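Local coordinates for protein alcohol dehydrogenase, zinc-containing (Thermotoga maritima, PDB 3IP1) that catalyses, as a zinc-containing homodimer, the NAD(+)-dependent oxidation of scyllo-inosose to 3-dehydro-scyllo-inosose, probably in myo-inositol degradation, at residues V217-G222 with A231-A236; H261-T266 with V271-D276; F286-G291 with P298-V303. All coordinates share one frame; numbering follows the deposited sequence.

Interaction 1 of 3, residues V217-G222 with A231-A236; sequences VVILGG and AILKHA
V217 and I219 of strand 216-220 meet L233 of helix 224-235 within the first beta-alpha-beta unit of a Rossmann-type domain, the nucleotide-binding half of zinc-containing dehydrogenases. The contact across the two segments is wholly apolar. V217 CG2 lies 4.0 Å from L233 CB and equally far from L233 CD1, and the valine and leucine side chains cross obliquely. That methyl sits between the backbone N and carbonyl carbon of V217 (chi1 -57° for CG1), which turns it onto the base of the leucine. Two residues along the strand, I219 CD1 reaches L233 CD1 at 4.3 Å, a looser touch, so a single leucine spans two strand residues whose side chains leave the same face of the sheet. All three are buried; V204 of helix 194-207 also packs on L233, while V241 of the next strand touches both V217 and I219.

Polar interactions lie around this apolar patch. G222 N is hydrogen-bonded to OE2 of E245, a residue assigned to NAD(+) binding by similarity, and G221 belongs to a GxGxxG sequence consistent with the dinucleotide-binding turn. At the helix end, A231 O accepts two bonds, from H235 N and from H235 ND1, which approach opposite faces of the carbonyl plane. The acceptor lies close to the imidazole plane, 3.2 Å from H235 ND1.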
# COMPACT_ATOMS: atom_id res chain seq x y z
N VAL A 217 12.99 -0.24 -15.67
CA VAL A 217 12.56 -1.63 -15.56
C VAL A 217 13.43 -2.52 -16.44
O VAL A 217 13.91 -2.08 -17.48
CB VAL A 217 11.05 -1.83 -15.92
CG1 VAL A 217 10.14 -0.95 -15.02
CG2 VAL A 217 10.79 -1.54 -17.38
N VAL A 218 13.62 -3.77 -16.01
CA VAL A 218 14.38 -4.77 -16.76
C VAL A 218 13.52 -6.02 -16.95
O VAL A 218 13.03 -6.61 -15.98
CB VAL A 218 15.70 -5.14 -16.03
CG1 VAL A 218 16.39 -6.34 -16.69
CG2 VAL A 218 16.65 -3.92 -15.96
N ILE A 219 13.33 -6.42 -18.19
CA ILE A 219 12.56 -7.63 -18.51
C ILE A 219 13.48 -8.71 -19.11
O ILE A 219 14.15 -8.48 -20.11
CB ILE A 219 11.39 -7.32 -19.49
CG1 ILE A 219 10.40 -6.36 -18.83
CG2 ILE A 219 10.68 -8.59 -19.90
CD1 ILE A 219 9.78 -5.41 -19.76
N LEU A 220 13.47 -9.87 -18.48
CA LEU A 220 14.26 -11.00 -18.94
C LEU A 220 13.33 -11.97 -19.65
O LEU A 220 12.47 -12.59 -19.02
CB LEU A 220 14.97 -11.67 -17.75
CG LEU A 220 16.00 -10.79 -17.00
CD1 LEU A 220 15.38 -9.99 -15.81
CD2 LEU A 220 17.17 -11.63 -16.52
N GLY A 221 13.49 -12.09 -20.97
CA GLY A 221 12.68 -13.00 -21.77
C GLY A 221 11.72 -12.23 -22.64
O GLY A 221 10.91 -11.44 -22.11
N GLY A 222 11.80 -12.44 -23.96
CA GLY A 222 10.98 -11.73 -24.94
C GLY A 222 9.91 -12.55 -25.66
O GLY A 222 9.59 -12.29 -26.83
N ALA A 231 5.57 -3.21 -23.37
CA ALA A 231 4.50 -2.29 -23.74
C ALA A 231 3.84 -1.67 -22.51
O ALA A 231 3.68 -0.45 -22.44
CB ALA A 231 3.46 -3.02 -24.61
N ILE A 232 3.46 -2.51 -21.55
CA ILE A 232 2.73 -2.03 -20.38
C ILE A 232 3.56 -1.04 -19.57
O ILE A 232 3.07 0.02 -19.16
CB ILE A 232 2.28 -3.19 -19.45
CG1 ILE A 232 1.14 -4.00 -20.11
CG2 ILE A 232 1.83 -2.64 -18.11
CD1 ILE A 232 1.06 -5.49 -19.59
N LEU A 233 4.82 -1.40 -19.35
CA LEU A 233 5.71 -0.64 -18.49
C LEU A 233 6.20 0.65 -19.15
O LEU A 233 6.42 1.63 -18.46
CB LEU A 233 6.86 -1.52 -18.01
CG LEU A 233 6.36 -2.54 -16.97
CD1 LEU A 233 7.43 -3.63 -16.67
CD2 LEU A 233 5.89 -1.82 -15.69
N LYS A 234 6.33 0.65 -20.49
CA LYS A 234 6.55 1.91 -21.19
C LYS A 234 5.32 2.82 -21.05
O LYS A 234 5.47 3.96 -20.65
CB LYS A 234 6.93 1.72 -22.66
CG LYS A 234 7.65 2.91 -23.28
CD LYS A 234 8.90 3.31 -22.48
CE LYS A 234 9.54 4.60 -23.01
NZ LYS A 234 10.81 4.93 -22.28
N HIS A 235 4.13 2.29 -21.34
CA HIS A 235 2.89 3.05 -21.13
C HIS A 235 2.73 3.52 -19.68
O HIS A 235 2.10 4.55 -19.44
CB HIS A 235 1.65 2.29 -21.63
CG HIS A 235 1.40 2.47 -23.10
ND1 HIS A 235 2.10 1.77 -24.06
CD2 HIS A 235 0.58 3.31 -23.77
CE1 HIS A 235 1.70 2.15 -25.27
NE2 HIS A 235 0.79 3.09 -25.11
N ALA A 236 3.34 2.79 -18.74
CA ALA A 236 3.28 3.13 -17.31
C ALA A 236 4.27 4.22 -16.90
O ALA A 236 4.30 4.62 -15.73
CB ALA A 236 3.52 1.89 -16.46

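Interaction 2 of 3, residues H261-T266 with V271-D276; sequences HVIDPT and VEAVLD
I263 meets A273 and V274 where edge strand 261-263 of the parallel Rossmann-type sheet packs against helix 270-277, the helix that follows it in the chain. One methyl does most of the work: I263 CD1 lies 3.8 Å from A273 CB and 3.7 Å from V274 CG2, touching two successive helix residues. The isoleucine is extended beyond CB, with CG1 anti to the carbonyl carbon (chi1 -62°) and CD1 continuing outward (chi2 169°), which carries the methyl across to the helix. A273 CB also approaches I263 CG1, at 4.1 Å, and thus packs alongside the terminal half of the side chain. V274 is met differently: its side chain crosses that of I263 at about a right angle and offers CG2, while CG1, opposite the backbone N (chi1 165°), is turned to V218 and V303.

The strand's exit is shaped by D264, whose OD1 accepts from T266 N to form an Asx turn. H261, at the other end of the strand, stacks its ring with Y277. Within the turn, T266 N and T266 OG1 approach the same face of the carboxylate, the hydroxyl on the syn side, with T266 OG1 2.8 Å from D264 OD1.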
# COMPACT_ATOMS: atom_id res chain seq x y z
N HIS A 261 16.21 -0.15 -24.71
CA HIS A 261 17.41 -0.93 -24.94
C HIS A 261 17.08 -2.41 -24.97
O HIS A 261 16.23 -2.89 -24.20
CB HIS A 261 18.46 -0.67 -23.86
CG HIS A 261 18.76 0.78 -23.65
ND1 HIS A 261 19.45 1.54 -24.58
CD2 HIS A 261 18.47 1.62 -22.62
CE1 HIS A 261 19.57 2.78 -24.13
NE2 HIS A 261 18.98 2.85 -22.95
N VAL A 262 17.76 -3.12 -25.87
CA VAL A 262 17.66 -4.56 -25.91
C VAL A 262 19.04 -5.19 -25.77
O VAL A 262 20.02 -4.65 -26.25
CB VAL A 262 16.92 -5.07 -27.18
CG1 VAL A 262 15.45 -4.65 -27.14
CG2 VAL A 262 17.60 -4.58 -28.47
N ILE A 263 19.09 -6.32 -25.06
CA ILE A 263 20.31 -7.04 -24.77
C ILE A 263 20.20 -8.48 -25.28
O ILE A 263 19.26 -9.22 -24.96
CB ILE A 263 20.59 -7.07 -23.23
CG1 ILE A 263 20.79 -5.66 -22.67
CG2 ILE A 263 21.81 -7.94 -22.91
CD1 ILE A 263 20.79 -5.59 -21.12
N ASP A 264 21.17 -8.89 -26.09
CA ASP A 264 21.37 -10.29 -26.42
C ASP A 264 22.33 -10.85 -25.37
O ASP A 264 23.52 -10.65 -25.48
CB ASP A 264 21.94 -10.41 -27.84
CG ASP A 264 22.22 -11.85 -28.26
OD1 ASP A 264 22.03 -12.80 -27.47
OD2 ASP A 264 22.64 -12.02 -29.42
N PRO A 265 21.82 -11.56 -24.34
CA PRO A 265 22.66 -12.04 -23.24
C PRO A 265 23.76 -13.02 -23.66
O PRO A 265 24.75 -13.18 -22.92
CB PRO A 265 21.66 -12.76 -22.31
CG PRO A 265 20.52 -13.16 -23.20
CD PRO A 265 20.43 -12.07 -24.24
N THR A 266 23.59 -13.66 -24.82
CA THR A 266 24.56 -14.65 -25.30
C THR A 266 25.79 -14.00 -25.94
O THR A 266 26.83 -14.65 -26.08
CB THR A 266 23.93 -15.67 -26.29
OG1 THR A 266 23.69 -15.03 -27.56
CG2 THR A 266 22.63 -16.28 -25.73
N VAL A 271 24.88 -7.89 -17.05
CA VAL A 271 25.09 -7.04 -15.88
C VAL A 271 25.64 -5.65 -16.22
O VAL A 271 25.06 -4.64 -15.83
CB VAL A 271 25.98 -7.74 -14.83
CG1 VAL A 271 26.41 -6.74 -13.73
CG2 VAL A 271 25.24 -8.93 -14.21
N GLU A 272 26.74 -5.60 -16.97
CA GLU A 272 27.38 -4.32 -17.30
C GLU A 272 26.50 -3.46 -18.19
O GLU A 272 26.48 -2.23 -18.07
CB GLU A 272 28.74 -4.52 -18.00
CG GLU A 272 29.72 -5.41 -17.25
CD GLU A 272 30.13 -4.87 -15.89
OE1 GLU A 272 30.15 -3.63 -15.69
OE2 GLU A 272 30.46 -5.69 -15.02
N ALA A 273 25.77 -4.12 -19.10
CA ALA A 273 24.91 -3.42 -20.04
C ALA A 273 23.75 -2.77 -19.29
O ALA A 273 23.45 -1.60 -19.52
CB ALA A 273 24.38 -4.38 -21.13
N VAL A 274 23.12 -3.52 -18.39
CA VAL A 274 22.04 -2.96 -17.56
C VAL A 274 22.56 -1.79 -16.71
O VAL A 274 21.93 -0.74 -16.67
CB VAL A 274 21.37 -4.04 -16.66
CG1 VAL A 274 20.52 -3.38 -15.54
CG2 VAL A 274 20.52 -5.00 -17.49
N LEU A 275 23.71 -1.98 -16.05
CA LEU A 275 24.30 -0.92 -15.24
C LEU A 275 24.70 0.31 -16.05
O LEU A 275 24.57 1.44 -15.57
CB LEU A 275 25.47 -1.43 -14.39
CG LEU A 275 25.02 -2.35 -13.24
CD1 LEU A 275 26.20 -3.08 -12.61
CD2 LEU A 275 24.20 -1.59 -12.18
N ASP A 276 25.16 0.09 -17.28
CA ASP A 276 25.57 1.18 -18.14
C ASP A 276 24.33 1.98 -18.56
O ASP A 276 24.26 3.19 -18.35
CB ASP A 276 26.32 0.65 -19.36
CG ASP A 276 26.41 1.67 -20.48
OD1 ASP A 276 26.58 2.87 -20.19
OD2 ASP A 276 26.32 1.28 -21.67

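Interaction 3 of 3, residues F286-G291 with P298-V303; sequences FLEATG and PQIEEV
The F286 ring receives two aliphatic groups from helix 293-306, each in a different way. I300 CG2 stands over one face in a CH-pi contact, 4.3 Å from the centroid of the F286 ring and 19° off its normal, displaced toward the rim near CG and CD2. V303 instead meets the far edge, its CG1 lying 3.6 Å from F286 CZ and close to the ring plane. The ring is thus packed on one face and at one edge by residues of the same helix; its CG lies anti to the carbonyl carbon (chi1 -61°), which turns it toward them. Further along the strand, E288 CG adds a looser touch, 4.5 Å from I300 CD1.

The next shell explains the pose of E288. Its carboxylate turns back on the loop after the strand, where E288 OE2 accepts from T290 N at 2.9 Å, on the syn side. T290 OG1 also comes to E288 OE2, but at 2.5 Å, so short that its exact geometry is doubtful, and OE1 adds only a weak bond from G291 N.

Farther out, strand 285-288 and helix 293-306 run antiparallel, their local axes 174° apart and 11.0 Å at closest approach, within a beta-alpha-beta unit of the Rossmann-type domain. F286 packs on V218 of neighbouring strand 216-220, which also supplies L220 against I300, and V274 of helix 270-277 covers V303.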
# COMPACT_ATOMS: atom_id res chain seq x y z
N PHE A 286 12.24 -6.01 -11.93
CA PHE A 286 12.75 -7.02 -12.84
C PHE A 286 11.64 -8.05 -13.08
O PHE A 286 10.99 -8.50 -12.13
CB PHE A 286 13.98 -7.74 -12.28
CG PHE A 286 15.16 -6.83 -12.01
CD1 PHE A 286 15.20 -6.02 -10.88
CD2 PHE A 286 16.26 -6.83 -12.89
CE1 PHE A 286 16.31 -5.19 -10.62
CE2 PHE A 286 17.38 -6.01 -12.65
CZ PHE A 286 17.41 -5.18 -11.52
N LEU A 287 11.40 -8.40 -14.34
CA LEU A 287 10.42 -9.43 -14.65
C LEU A 287 11.18 -10.63 -15.15
O LEU A 287 11.87 -10.57 -16.18
CB LEU A 287 9.42 -8.96 -15.71
CG LEU A 287 8.34 -10.00 -16.06
CD1 LEU A 287 7.39 -10.27 -14.84
CD2 LEU A 287 7.53 -9.61 -17.29
N GLU A 288 11.07 -11.73 -14.40
CA GLU A 288 11.70 -12.97 -14.76
C GLU A 288 10.70 -13.76 -15.60
O GLU A 288 9.82 -14.42 -15.06
CB GLU A 288 12.07 -13.77 -13.51
CG GLU A 288 13.19 -14.80 -13.72
CD GLU A 288 12.97 -15.69 -14.94
OE1 GLU A 288 12.29 -16.74 -14.84
OE2 GLU A 288 13.48 -15.33 -16.01
N ALA A 289 10.83 -13.64 -16.92
CA ALA A 289 9.93 -14.31 -17.86
C ALA A 289 10.68 -15.28 -18.78
O ALA A 289 10.22 -15.52 -19.89
CB ALA A 289 9.17 -13.27 -18.69
N THR A 290 11.82 -15.81 -18.33
CA THR A 290 12.63 -16.75 -19.13
C THR A 290 12.26 -18.21 -18.89
O THR A 290 12.38 -19.02 -19.79
CB THR A 290 14.16 -16.66 -18.86
OG1 THR A 290 14.43 -17.11 -17.53
CG2 THR A 290 14.73 -15.23 -19.08
N GLY A 291 11.87 -18.54 -17.68
CA GLY A 291 11.69 -19.94 -17.34
C GLY A 291 13.00 -20.59 -16.91
O GLY A 291 13.01 -21.74 -16.50
N PRO A 298 21.76 -15.16 -10.73
CA PRO A 298 23.01 -14.54 -10.30
C PRO A 298 23.23 -13.17 -10.94
O PRO A 298 23.69 -12.22 -10.27
CB PRO A 298 24.08 -15.54 -10.76
CG PRO A 298 23.37 -16.85 -10.80
CD PRO A 298 21.97 -16.55 -11.22
N GLN A 299 22.91 -13.05 -12.22
CA GLN A 299 23.03 -11.77 -12.90
C GLN A 299 22.04 -10.71 -12.40
O GLN A 299 22.39 -9.55 -12.32
CB GLN A 299 22.85 -11.95 -14.39
CG GLN A 299 23.75 -13.03 -14.96
CD GLN A 299 23.38 -13.34 -16.37
OE1 GLN A 299 23.44 -12.47 -17.24
NE2 GLN A 299 22.97 -14.58 -16.62
N ILE A 300 20.82 -11.12 -12.08
CA ILE A 300 19.83 -10.19 -11.53
C ILE A 300 20.32 -9.72 -10.18
O ILE A 300 20.30 -8.52 -9.88
CB ILE A 300 18.43 -10.86 -11.34
CG1 ILE A 300 17.79 -11.19 -12.68
CG2 ILE A 300 17.48 -9.93 -10.55
CD1 ILE A 300 16.53 -12.10 -12.55
N GLU A 301 20.75 -10.67 -9.35
CA GLU A 301 21.29 -10.35 -8.03
C GLU A 301 22.52 -9.45 -8.11
O GLU A 301 22.74 -8.62 -7.23
CB GLU A 301 21.60 -11.63 -7.26
CG GLU A 301 20.36 -12.34 -6.72
CD GLU A 301 20.73 -13.38 -5.70
OE1 GLU A 301 21.93 -13.71 -5.67
OE2 GLU A 301 19.86 -13.89 -4.93
N GLU A 302 23.32 -9.60 -9.17
CA GLU A 302 24.51 -8.78 -9.27
C GLU A 302 24.15 -7.33 -9.61
O GLU A 302 24.75 -6.39 -9.07
CB GLU A 302 25.53 -9.34 -10.27
CG GLU A 302 26.91 -8.68 -10.07
CD GLU A 302 27.91 -8.94 -11.19
OE1 GLU A 302 27.84 -10.00 -11.83
OE2 GLU A 302 28.79 -8.07 -11.41
N VAL A 303 23.19 -7.15 -10.51
CA VAL A 303 22.68 -5.82 -10.80
C VAL A 303 22.06 -5.18 -9.53
O VAL A 303 22.37 -4.03 -9.20
CB VAL A 303 21.64 -5.81 -11.93
CG1 VAL A 303 20.94 -4.45 -11.97
CG2 VAL A 303 22.32 -6.10 -13.29

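Overall arrangement
All three contacts pack a helix on the same parallel sheet, their centres 12 to 14 Å apart, but helix 224-235 covers one face and helices 270-277 and 293-306 the other. Interactions 1 and 3 are joined through adjacent strands: L220 N lies 2.9 Å from L287 O and L220 O 2.9 Å from A289 N, both probable hydrogen bonds. V274 CG1 lies 3.9 Å from V218 CG2 and 3.7 Å from V303 CG1, so interactions 2 and 3 share V218's face. The side chains of I219 and I263 are each about 8 Å from that of E245, consistent with strands near the presumed NAD(+) site, though none of the contacts is itself part of it.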